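Local coordinates for Serine/threonine protein kinase (PDB 4ESQ) that probably phosphorylates serine and threonine residues of target proteins as a membrane receptor kinase, this chain being its extracellular sensor domain, at residues L54-D59 against C155-S160; V167-C172 against N178-I183. One frame throughout, in Å; residues are numbered along the deposited sequence.

Overall arrangement
Both contacts belong to the PknH-like extracellular domain and share its antiparallel sheet, with centres about 8 Å apart. Contact 1 sets the loop 54-59 against strand 154-162; contact 2 sets the next strand, 165-173, against helix 179-192. Along the chain, contact 1 is complete before contact 2 begins. The two strands lie side by side in the sheet, where the disulfide Cys155-Cys172 ties them and Gln156 N lies 2.7 Å from Ala171 O, a probable hydrogen bond. The loop takes Arg157 from one face of the sheet, while the C-terminal helix packs on Val169 and Ala171 on the other, giving this part of the sensor domain a layer of structure on each side.

Contact 1 (L54-D59 against C155-S160); sequences LYTSQD and CQRAMS
Arg157, in the middle of strand 154-162 of the antiparallel sheet of the PknH-like extracellular domain, reaches Leu54, Tyr55 and Thr56 in the loop between helices 51-54 and 59-62. Its CB points toward the loop, and CG stands anti to the carbonyl carbon (chi1 -72°). From there the chain bends at chi2 and again at chi3, which folds the long side chain back along the loop backbone. Arg157 CG comes within 4.0 Å of Leu54 O, and Arg157 CD packs closer to the same oxygen, at 3.5 Å. Arg157 NE passes the peptide of Tyr55, 3.6 Å from Tyr55 C. Beyond CZ, Tyr55 C and Thr56 CG2 both lie over one face of the guanidinium. Thr56 is modelled in two conformers; in one of them CG2 sits 3.5 Å above the guanidinium plane, offset toward the rim, and Thr56 OG1 is hydrogen-bonded to Ser57 OG at 2.9 Å.

An arginine suits this buried place because its planar guanidinium carries several N-H donors, which can serve different acceptors, while its face can pack against apolar atoms. NH2 hydrogen-bonds to Gly52 O and forms a salt bridge with Asp168, whose carboxylate probably helps stabilise the buried positive charge, and NH1 hydrogen-bonds to Val169 O.

Within the loop, Leu54 CB lies over the centre of the Tyr55 ring. The loop is braced by Gln58, the N-cap residue of helix 59-62: Gln58 NE2 donates almost straight (168°) to Thr56 O, 3.0 Å away, with that oxygen nearly in the amide plane of Gln58.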
ATOM      1  N   LEU A  54       3.193   0.498  -7.740  1.00 11.91           N
ATOM      2  CA  LEU A  54       3.710  -0.834  -7.410  1.00 14.29           C
ATOM      3  C   LEU A  54       3.895  -1.071  -5.912  1.00 15.20           C
ATOM      4  O   LEU A  54       3.645  -2.178  -5.418  1.00 13.28           O
ATOM      5  CB  LEU A  54       5.068  -1.060  -8.080  1.00 12.42           C
ATOM      6  CG  LEU A  54       5.010  -1.187  -9.603  1.00 13.02           C
ATOM      7  CD1 LEU A  54       6.377  -1.003 -10.234  1.00 16.39           C
ATOM      8  CD2 LEU A  54       4.390  -2.519  -9.996  1.00 16.17           C
ATOM      9  N   TYR A  55       4.376  -0.052  -5.208  1.00 11.08           N
ATOM     10  CA  TYR A  55       4.822  -0.206  -3.822  1.00 10.86           C
ATOM     11  C   TYR A  55       4.302   0.895  -2.898  1.00 14.12           C
ATOM     12  O   TYR A  55       4.153   2.050  -3.311  1.00 14.20           O
ATOM     13  CB  TYR A  55       6.352  -0.172  -3.762  1.00  9.78           C
ATOM     14  CG  TYR A  55       7.051  -1.078  -4.753  1.00 12.83           C
ATOM     15  CD1 TYR A  55       6.829  -2.451  -4.740  1.00 14.99           C
ATOM     16  CD2 TYR A  55       7.939  -0.562  -5.692  1.00 15.32           C
ATOM     17  CE1 TYR A  55       7.474  -3.291  -5.640  1.00 13.53           C
ATOM     18  CE2 TYR A  55       8.592  -1.398  -6.602  1.00 17.15           C
ATOM     19  CZ  TYR A  55       8.353  -2.760  -6.564  1.00 24.48           C
ATOM     20  OH  TYR A  55       8.980  -3.599  -7.456  1.00 28.21           O
ATOM     21  N   THR A  56       4.036   0.538  -1.642  0.50 12.35           N
ATOM     22  CA  THR A  56       3.636   1.527  -0.649  0.50 12.48           C
ATOM     23  C   THR A  56       4.862   2.215  -0.074  0.50 12.95           C
ATOM     24  O   THR A  56       5.987   1.734  -0.232  0.50 13.08           O
ATOM     25  CB  THR A  56       2.899   0.879   0.539  0.50 14.91           C
ATOM     26  OG1 THR A  56       3.855   0.377   1.482  0.50 19.34           O
ATOM     27  CG2 THR A  56       2.030  -0.258   0.072  0.50 14.94           C
ATOM     28  N   SER A  57       4.632   3.347   0.587  1.00 11.10           N
ATOM     29  CA  SER A  57       5.654   3.987   1.416  1.00 11.70           C
ATOM     30  C   SER A  57       6.991   4.280   0.736  1.00 12.55           C
ATOM     31  O   SER A  57       8.040   4.178   1.368  1.00 14.08           O
ATOM     32  CB  SER A  57       5.928   3.125   2.658  1.00 13.66           C
ATOM     33  OG  SER A  57       4.737   2.570   3.199  1.00 16.21           O
ATOM     34  N   GLN A  58       6.962   4.666  -0.531  1.00 11.32           N
ATOM     35  CA  GLN A  58       8.202   4.906  -1.255  1.00 12.13           C
ATOM     36  C   GLN A  58       8.688   6.340  -1.091  1.00 15.74           C
ATOM     37  O   GLN A  58       7.930   7.290  -1.297  1.00 12.16           O
ATOM     38  CB  GLN A  58       8.017   4.595  -2.744  1.00 10.35           C
ATOM     39  CG  GLN A  58       7.679   3.133  -3.016  1.00 11.59           C
ATOM     40  CD  GLN A  58       8.836   2.214  -2.675  1.00 14.69           C
ATOM     41  OE1 GLN A  58       9.836   2.172  -3.394  1.00 13.86           O
ATOM     42  NE2 GLN A  58       8.720   1.496  -1.560  1.00 12.85           N
ATOM     43  N   ASP A  59       9.960   6.500  -0.739  1.00 11.30           N
ATOM     44  CA  ASP A  59      10.504   7.841  -0.543  1.00 14.41           C
ATOM     45  C   ASP A  59      10.301   8.796  -1.735  1.00 13.97           C
ATOM     46  O   ASP A  59       9.836   9.918  -1.533  1.00 14.85           O
ATOM     47  CB  ASP A  59      11.977   7.782  -0.134  1.00 12.08           C
ATOM     48  CG  ASP A  59      12.531   9.151   0.208  1.00 21.42           C
ATOM     49  OD1 ASP A  59      12.184   9.679   1.283  1.00 26.03           O
ATOM     50  OD2 ASP A  59      13.296   9.700  -0.610  1.00 29.13           O
ATOM     51  N   CYS A 155      -0.473  -8.626  -7.021  1.00 11.40           N
ATOM     52  CA  CYS A 155      -0.638  -7.742  -5.867  1.00 10.61           C
ATOM     53  C   CYS A 155      -1.790  -6.803  -6.132  1.00 14.23           C
ATOM     54  O   CYS A 155      -1.988  -6.365  -7.261  1.00 16.70           O
ATOM     55  CB  CYS A 155       0.620  -6.918  -5.610  1.00 16.02           C
ATOM     56  SG  CYS A 155       2.077  -7.862  -5.147  1.00 15.62           S
ATOM     57  N   GLN A 156      -2.565  -6.495  -5.098  1.00 11.38           N
ATOM     58  CA  GLN A 156      -3.484  -5.371  -5.202  1.00 11.70           C
ATOM     59  C   GLN A 156      -2.967  -4.218  -4.362  1.00 12.92           C
ATOM     60  O   GLN A 156      -2.625  -4.393  -3.183  1.00 10.69           O
ATOM     61  CB  GLN A 156      -4.901  -5.728  -4.756  1.00 13.66           C
ATOM     62  CG  GLN A 156      -5.895  -4.585  -5.020  1.00 12.46           C
ATOM     63  CD  GLN A 156      -7.238  -4.786  -4.345  1.00 13.36           C
ATOM     64  OE1 GLN A 156      -7.303  -5.252  -3.211  1.00 13.10           O
ATOM     65  NE2 GLN A 156      -8.320  -4.424  -5.042  1.00 13.15           N
ATOM     66  N   ARG A 157      -2.879  -3.047  -4.987  1.00 12.47           N
ATOM     67  CA  ARG A 157      -2.565  -1.815  -4.274  1.00 13.06           C
ATOM     68  C   ARG A 157      -3.876  -1.143  -3.883  1.00 11.37           C
ATOM     69  O   ARG A 157      -4.833  -1.125  -4.663  1.00 12.27           O
ATOM     70  CB  ARG A 157      -1.745  -0.870  -5.163  1.00 13.12           C
ATOM     71  CG  ARG A 157      -0.300  -1.312  -5.406  1.00 12.14           C
ATOM     72  CD  ARG A 157       0.592  -1.019  -4.211  1.00 16.35           C
ATOM     73  NE  ARG A 157       0.964   0.392  -4.090  1.00 16.41           N
ATOM     74  CZ  ARG A 157       0.517   1.212  -3.144  1.00 11.90           C
ATOM     75  NH1 ARG A 157      -0.355   0.773  -2.231  1.00 12.66           N
ATOM     76  NH2 ARG A 157       0.933   2.475  -3.108  1.00 11.31           N
ATOM     77  N   ALA A 158      -3.934  -0.596  -2.674  1.00 10.04           N
ATOM     78  CA  ALA A 158      -5.085   0.214  -2.290  1.00 10.64           C
ATOM     79  C   ALA A 158      -4.596   1.428  -1.531  1.00 10.19           C
ATOM     80  O   ALA A 158      -3.698   1.329  -0.693  1.00 12.78           O
ATOM     81  CB  ALA A 158      -6.051  -0.582  -1.434  1.00 12.18           C
ATOM     82  N   MET A 159      -5.184   2.577  -1.831  1.00  9.86           N
ATOM     83  CA  MET A 159      -4.887   3.785  -1.075  1.00  9.70           C
ATOM     84  C   MET A 159      -6.187   4.483  -0.751  1.00 12.38           C
ATOM     85  O   MET A 159      -7.091   4.550  -1.585  1.00 12.51           O
ATOM     86  CB  MET A 159      -3.978   4.730  -1.867  1.00 10.84           C
ATOM     87  CG  MET A 159      -3.669   6.038  -1.143  1.00 11.17           C
ATOM     88  SD  MET A 159      -2.508   7.083  -2.057  1.00 14.62           S
ATOM     89  CE  MET A 159      -1.023   6.083  -1.971  1.00 17.03           C
ATOM     90  N   SER A 160      -6.280   4.987   0.468  1.00  9.96           N
ATOM     91  CA  SER A 160      -7.437   5.778   0.860  1.00 11.67           C
ATOM     92  C   SER A 160      -6.983   6.868   1.818  1.00 11.56           C
ATOM     93  O   SER A 160      -5.796   6.970   2.159  1.00 10.73           O
ATOM     94  CB  SER A 160      -8.511   4.895   1.504  1.00 14.11           C
ATOM     95  OG  SER A 160      -9.792   5.533   1.476  1.00 14.38           O
TER

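Contact 2 (V167-C172 against N178-I183); sequences VDVNAC and NQAGQI
Val169 and Ala171, alternate residues of strand 165-173, point toward the first turn of the C-terminal helix and meet Ala180 and Ile183 there. The contact is apolar. Val169 CG1 lies 3.9 Å from Ala180 CB, and Ile183 CG2 settles against both methyls of Val169, 3.8 Å from CG1 and 3.8 Å from CG2. A chi1 of 179° turns Val169 CG1 away from its own backbone N, where it meets both Ala180 and Ile183. Ala171 CB touches Ala180 CB at 3.9 Å and, more loosely, Ile183 CD1 at 4.3 Å. Ala171 CA and Ala180 CA come within 5.2 Å, a closeness that two small alanines allow, whereas branched valine and isoleucine fill the wider part.

Polar groups serve the helix start. Asn178 is the N-cap residue, and Asn178 O accepts from Gln182 N (2.9 Å); Gln156, on the adjoining strand, bonds through OE1 to Gly181 N and through NE2 to Asn178 OD1. Gln179 lays its CB beside Ala171 CB, while its amide turns to Thr177 and Gln175.

The axes of strand segment 167-172 and helix segment 179-183 approach to 7.5 Å, with their directions 144° apart. Helix 17-24 borders the helix through Val23, which touches Ile183, and strand 154-162 continues the sheet surface with Ala158 against Ala180.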
ATOM      1  N   VAL A 167      -3.910   5.945   3.919  1.00 11.13           N
ATOM      2  CA  VAL A 167      -3.807   4.514   4.142  1.00  8.95           C
ATOM      3  C   VAL A 167      -3.217   3.936   2.861  1.00  9.08           C
ATOM      4  O   VAL A 167      -3.729   4.194   1.777  1.00 11.68           O
ATOM      5  CB  VAL A 167      -5.195   3.933   4.419  1.00  9.81           C
ATOM      6  CG1 VAL A 167      -5.130   2.424   4.627  1.00 11.53           C
ATOM      7  CG2 VAL A 167      -5.784   4.615   5.644  1.00 12.12           C
ATOM      8  N   ASP A 168      -2.127   3.180   2.982  1.00  9.21           N
ATOM      9  CA  ASP A 168      -1.361   2.765   1.810  1.00 12.13           C
ATOM     10  C   ASP A 168      -1.039   1.287   1.935  1.00 11.75           C
ATOM     11  O   ASP A 168      -0.223   0.906   2.772  1.00 12.03           O
ATOM     12  CB  ASP A 168      -0.065   3.589   1.752  1.00 13.32           C
ATOM     13  CG  ASP A 168       0.574   3.610   0.376  1.00 15.08           C
ATOM     14  OD1 ASP A 168       0.053   2.950  -0.541  1.00 15.78           O
ATOM     15  OD2 ASP A 168       1.612   4.301   0.219  1.00 14.73           O
ATOM     16  N   VAL A 169      -1.678   0.462   1.107  1.00  9.42           N
ATOM     17  CA  VAL A 169      -1.637  -0.996   1.281  1.00 10.12           C
ATOM     18  C   VAL A 169      -1.264  -1.773   0.015  1.00 11.37           C
ATOM     19  O   VAL A 169      -1.752  -1.481  -1.080  1.00 10.35           O
ATOM     20  CB  VAL A 169      -3.006  -1.504   1.766  1.00 10.97           C
ATOM     21  CG1 VAL A 169      -3.000  -3.026   1.924  1.00 12.75           C
ATOM     22  CG2 VAL A 169      -3.404  -0.816   3.083  1.00 10.78           C
ATOM     23  N   ASN A 170      -0.409  -2.781   0.176  1.00 10.95           N
ATOM     24  CA  ASN A 170      -0.079  -3.700  -0.907  1.00 11.70           C
ATOM     25  C   ASN A 170      -0.334  -5.098  -0.395  1.00 12.01           C
ATOM     26  O   ASN A 170       0.212  -5.489   0.648  1.00 14.86           O
ATOM     27  CB  ASN A 170       1.392  -3.537  -1.312  1.00 12.63           C
ATOM     28  CG  ASN A 170       1.691  -4.100  -2.699  1.00 15.97           C
ATOM     29  OD1 ASN A 170       0.783  -4.376  -3.484  1.00 13.60           O
ATOM     30  ND2 ASN A 170       2.970  -4.248  -3.008  1.00 13.07           N
ATOM     31  N   ALA A 171      -1.207  -5.838  -1.073  1.00  7.75           N
ATOM     32  CA  ALA A 171      -1.543  -7.189  -0.636  1.00  9.89           C
ATOM     33  C   ALA A 171      -1.325  -8.150  -1.797  1.00 10.34           C
ATOM     34  O   ALA A 171      -1.890  -7.961  -2.877  1.00 11.60           O
ATOM     35  CB  ALA A 171      -2.992  -7.258  -0.146  1.00 11.70           C
ATOM     36  N   CYS A 172      -0.513  -9.182  -1.567  1.00 10.82           N
ATOM     37  CA  CYS A 172      -0.056 -10.058  -2.646  1.00  8.65           C
ATOM     38  C   CYS A 172      -0.317 -11.530  -2.367  1.00 10.61           C
ATOM     39  O   CYS A 172      -0.287 -11.973  -1.222  1.00 11.98           O
ATOM     40  CB  CYS A 172       1.441  -9.858  -2.893  1.00 11.89           C
ATOM     41  SG  CYS A 172       1.971  -8.121  -3.116  1.00 13.92           S
ATOM     42  N   ASN A 178      -9.770  -8.524  -3.877  1.00 15.40           N
ATOM     43  CA  ASN A 178      -9.902  -7.211  -3.247  1.00 14.25           C
ATOM     44  C   ASN A 178      -9.350  -7.156  -1.817  1.00 13.55           C
ATOM     45  O   ASN A 178      -9.832  -6.380  -0.993  1.00 11.62           O
ATOM     46  CB  ASN A 178     -11.369  -6.745  -3.276  1.00 15.57           C
ATOM     47  CG  ASN A 178     -11.527  -5.266  -2.956  1.00 17.67           C
ATOM     48  OD1 ASN A 178     -10.772  -4.424  -3.448  1.00 17.57           O
ATOM     49  ND2 ASN A 178     -12.522  -4.940  -2.128  1.00 20.65           N
ATOM     50  N   GLN A 179      -8.332  -7.960  -1.521  1.00 12.65           N
ATOM     51  CA  GLN A 179      -7.785  -7.996  -0.163  1.00 12.95           C
ATOM     52  C   GLN A 179      -7.220  -6.645   0.312  1.00 13.05           C
ATOM     53  O   GLN A 179      -7.370  -6.270   1.478  1.00 10.46           O
ATOM     54  CB  GLN A 179      -6.719  -9.088  -0.029  1.00 12.34           C
ATOM     55  CG  GLN A 179      -7.265 -10.522  -0.064  1.00 11.26           C
ATOM     56  CD  GLN A 179      -7.369 -11.079  -1.475  1.00 13.56           C
ATOM     57  OE1 GLN A 179      -7.452 -10.328  -2.449  1.00 14.86           O
ATOM     58  NE2 GLN A 179      -7.365 -12.404  -1.589  1.00 16.14           N
ATOM     59  N   ALA A 180      -6.568  -5.915  -0.584  1.00 10.68           N
ATOM     60  CA  ALA A 180      -6.003  -4.630  -0.199  1.00 12.48           C
ATOM     61  C   ALA A 180      -7.126  -3.610   0.027  1.00 13.07           C
ATOM     62  O   ALA A 180      -7.051  -2.774   0.932  1.00 13.19           O
ATOM     63  CB  ALA A 180      -5.012  -4.143  -1.236  1.00 11.97           C
ATOM     64  N   GLY A 181      -8.167  -3.688  -0.796  1.00 11.08           N
ATOM     65  CA  GLY A 181      -9.332  -2.851  -0.588  1.00 12.49           C
ATOM     66  C   GLY A 181      -9.955  -3.140   0.765  1.00 15.38           C
ATOM     67  O   GLY A 181     -10.394  -2.220   1.458  1.00 13.14           O
ATOM     68  N   GLN A 182     -10.014  -4.414   1.146  1.00 11.61           N
ATOM     69  CA  GLN A 182     -10.590  -4.761   2.447  1.00 13.45           C
ATOM     70  C   GLN A 182      -9.732  -4.240   3.590  1.00 14.69           C
ATOM     71  O   GLN A 182     -10.236  -3.720   4.596  1.00 12.01           O
ATOM     72  CB  GLN A 182     -10.695  -6.269   2.603  1.00 11.88           C
ATOM     73  CG  GLN A 182     -11.753  -6.923   1.780  1.00 15.14           C
ATOM     74  CD  GLN A 182     -11.830  -8.382   2.143  1.00 24.02           C
ATOM     75  OE1 GLN A 182     -11.239  -9.227   1.478  1.00 22.53           O
ATOM     76  NE2 GLN A 182     -12.516  -8.682   3.247  1.00 23.65           N
ATOM     77  N   ILE A 183      -8.431  -4.417   3.451  1.00 11.37           N
ATOM     78  CA  ILE A 183      -7.516  -3.970   4.486  1.00 11.73           C
ATOM     79  C   ILE A 183      -7.651  -2.462   4.656  1.00 13.14           C
ATOM     80  O   ILE A 183      -7.795  -1.955   5.778  1.00 12.18           O
ATOM     81  CB  ILE A 183      -6.068  -4.403   4.165  1.00 10.93           C
ATOM     82  CG1 ILE A 183      -5.929  -5.918   4.370  1.00 10.64           C
ATOM     83  CG2 ILE A 183      -5.060  -3.662   5.032  1.00 13.73           C
ATOM     84  CD1 ILE A 183      -4.697  -6.513   3.711  1.00 12.71           C
TER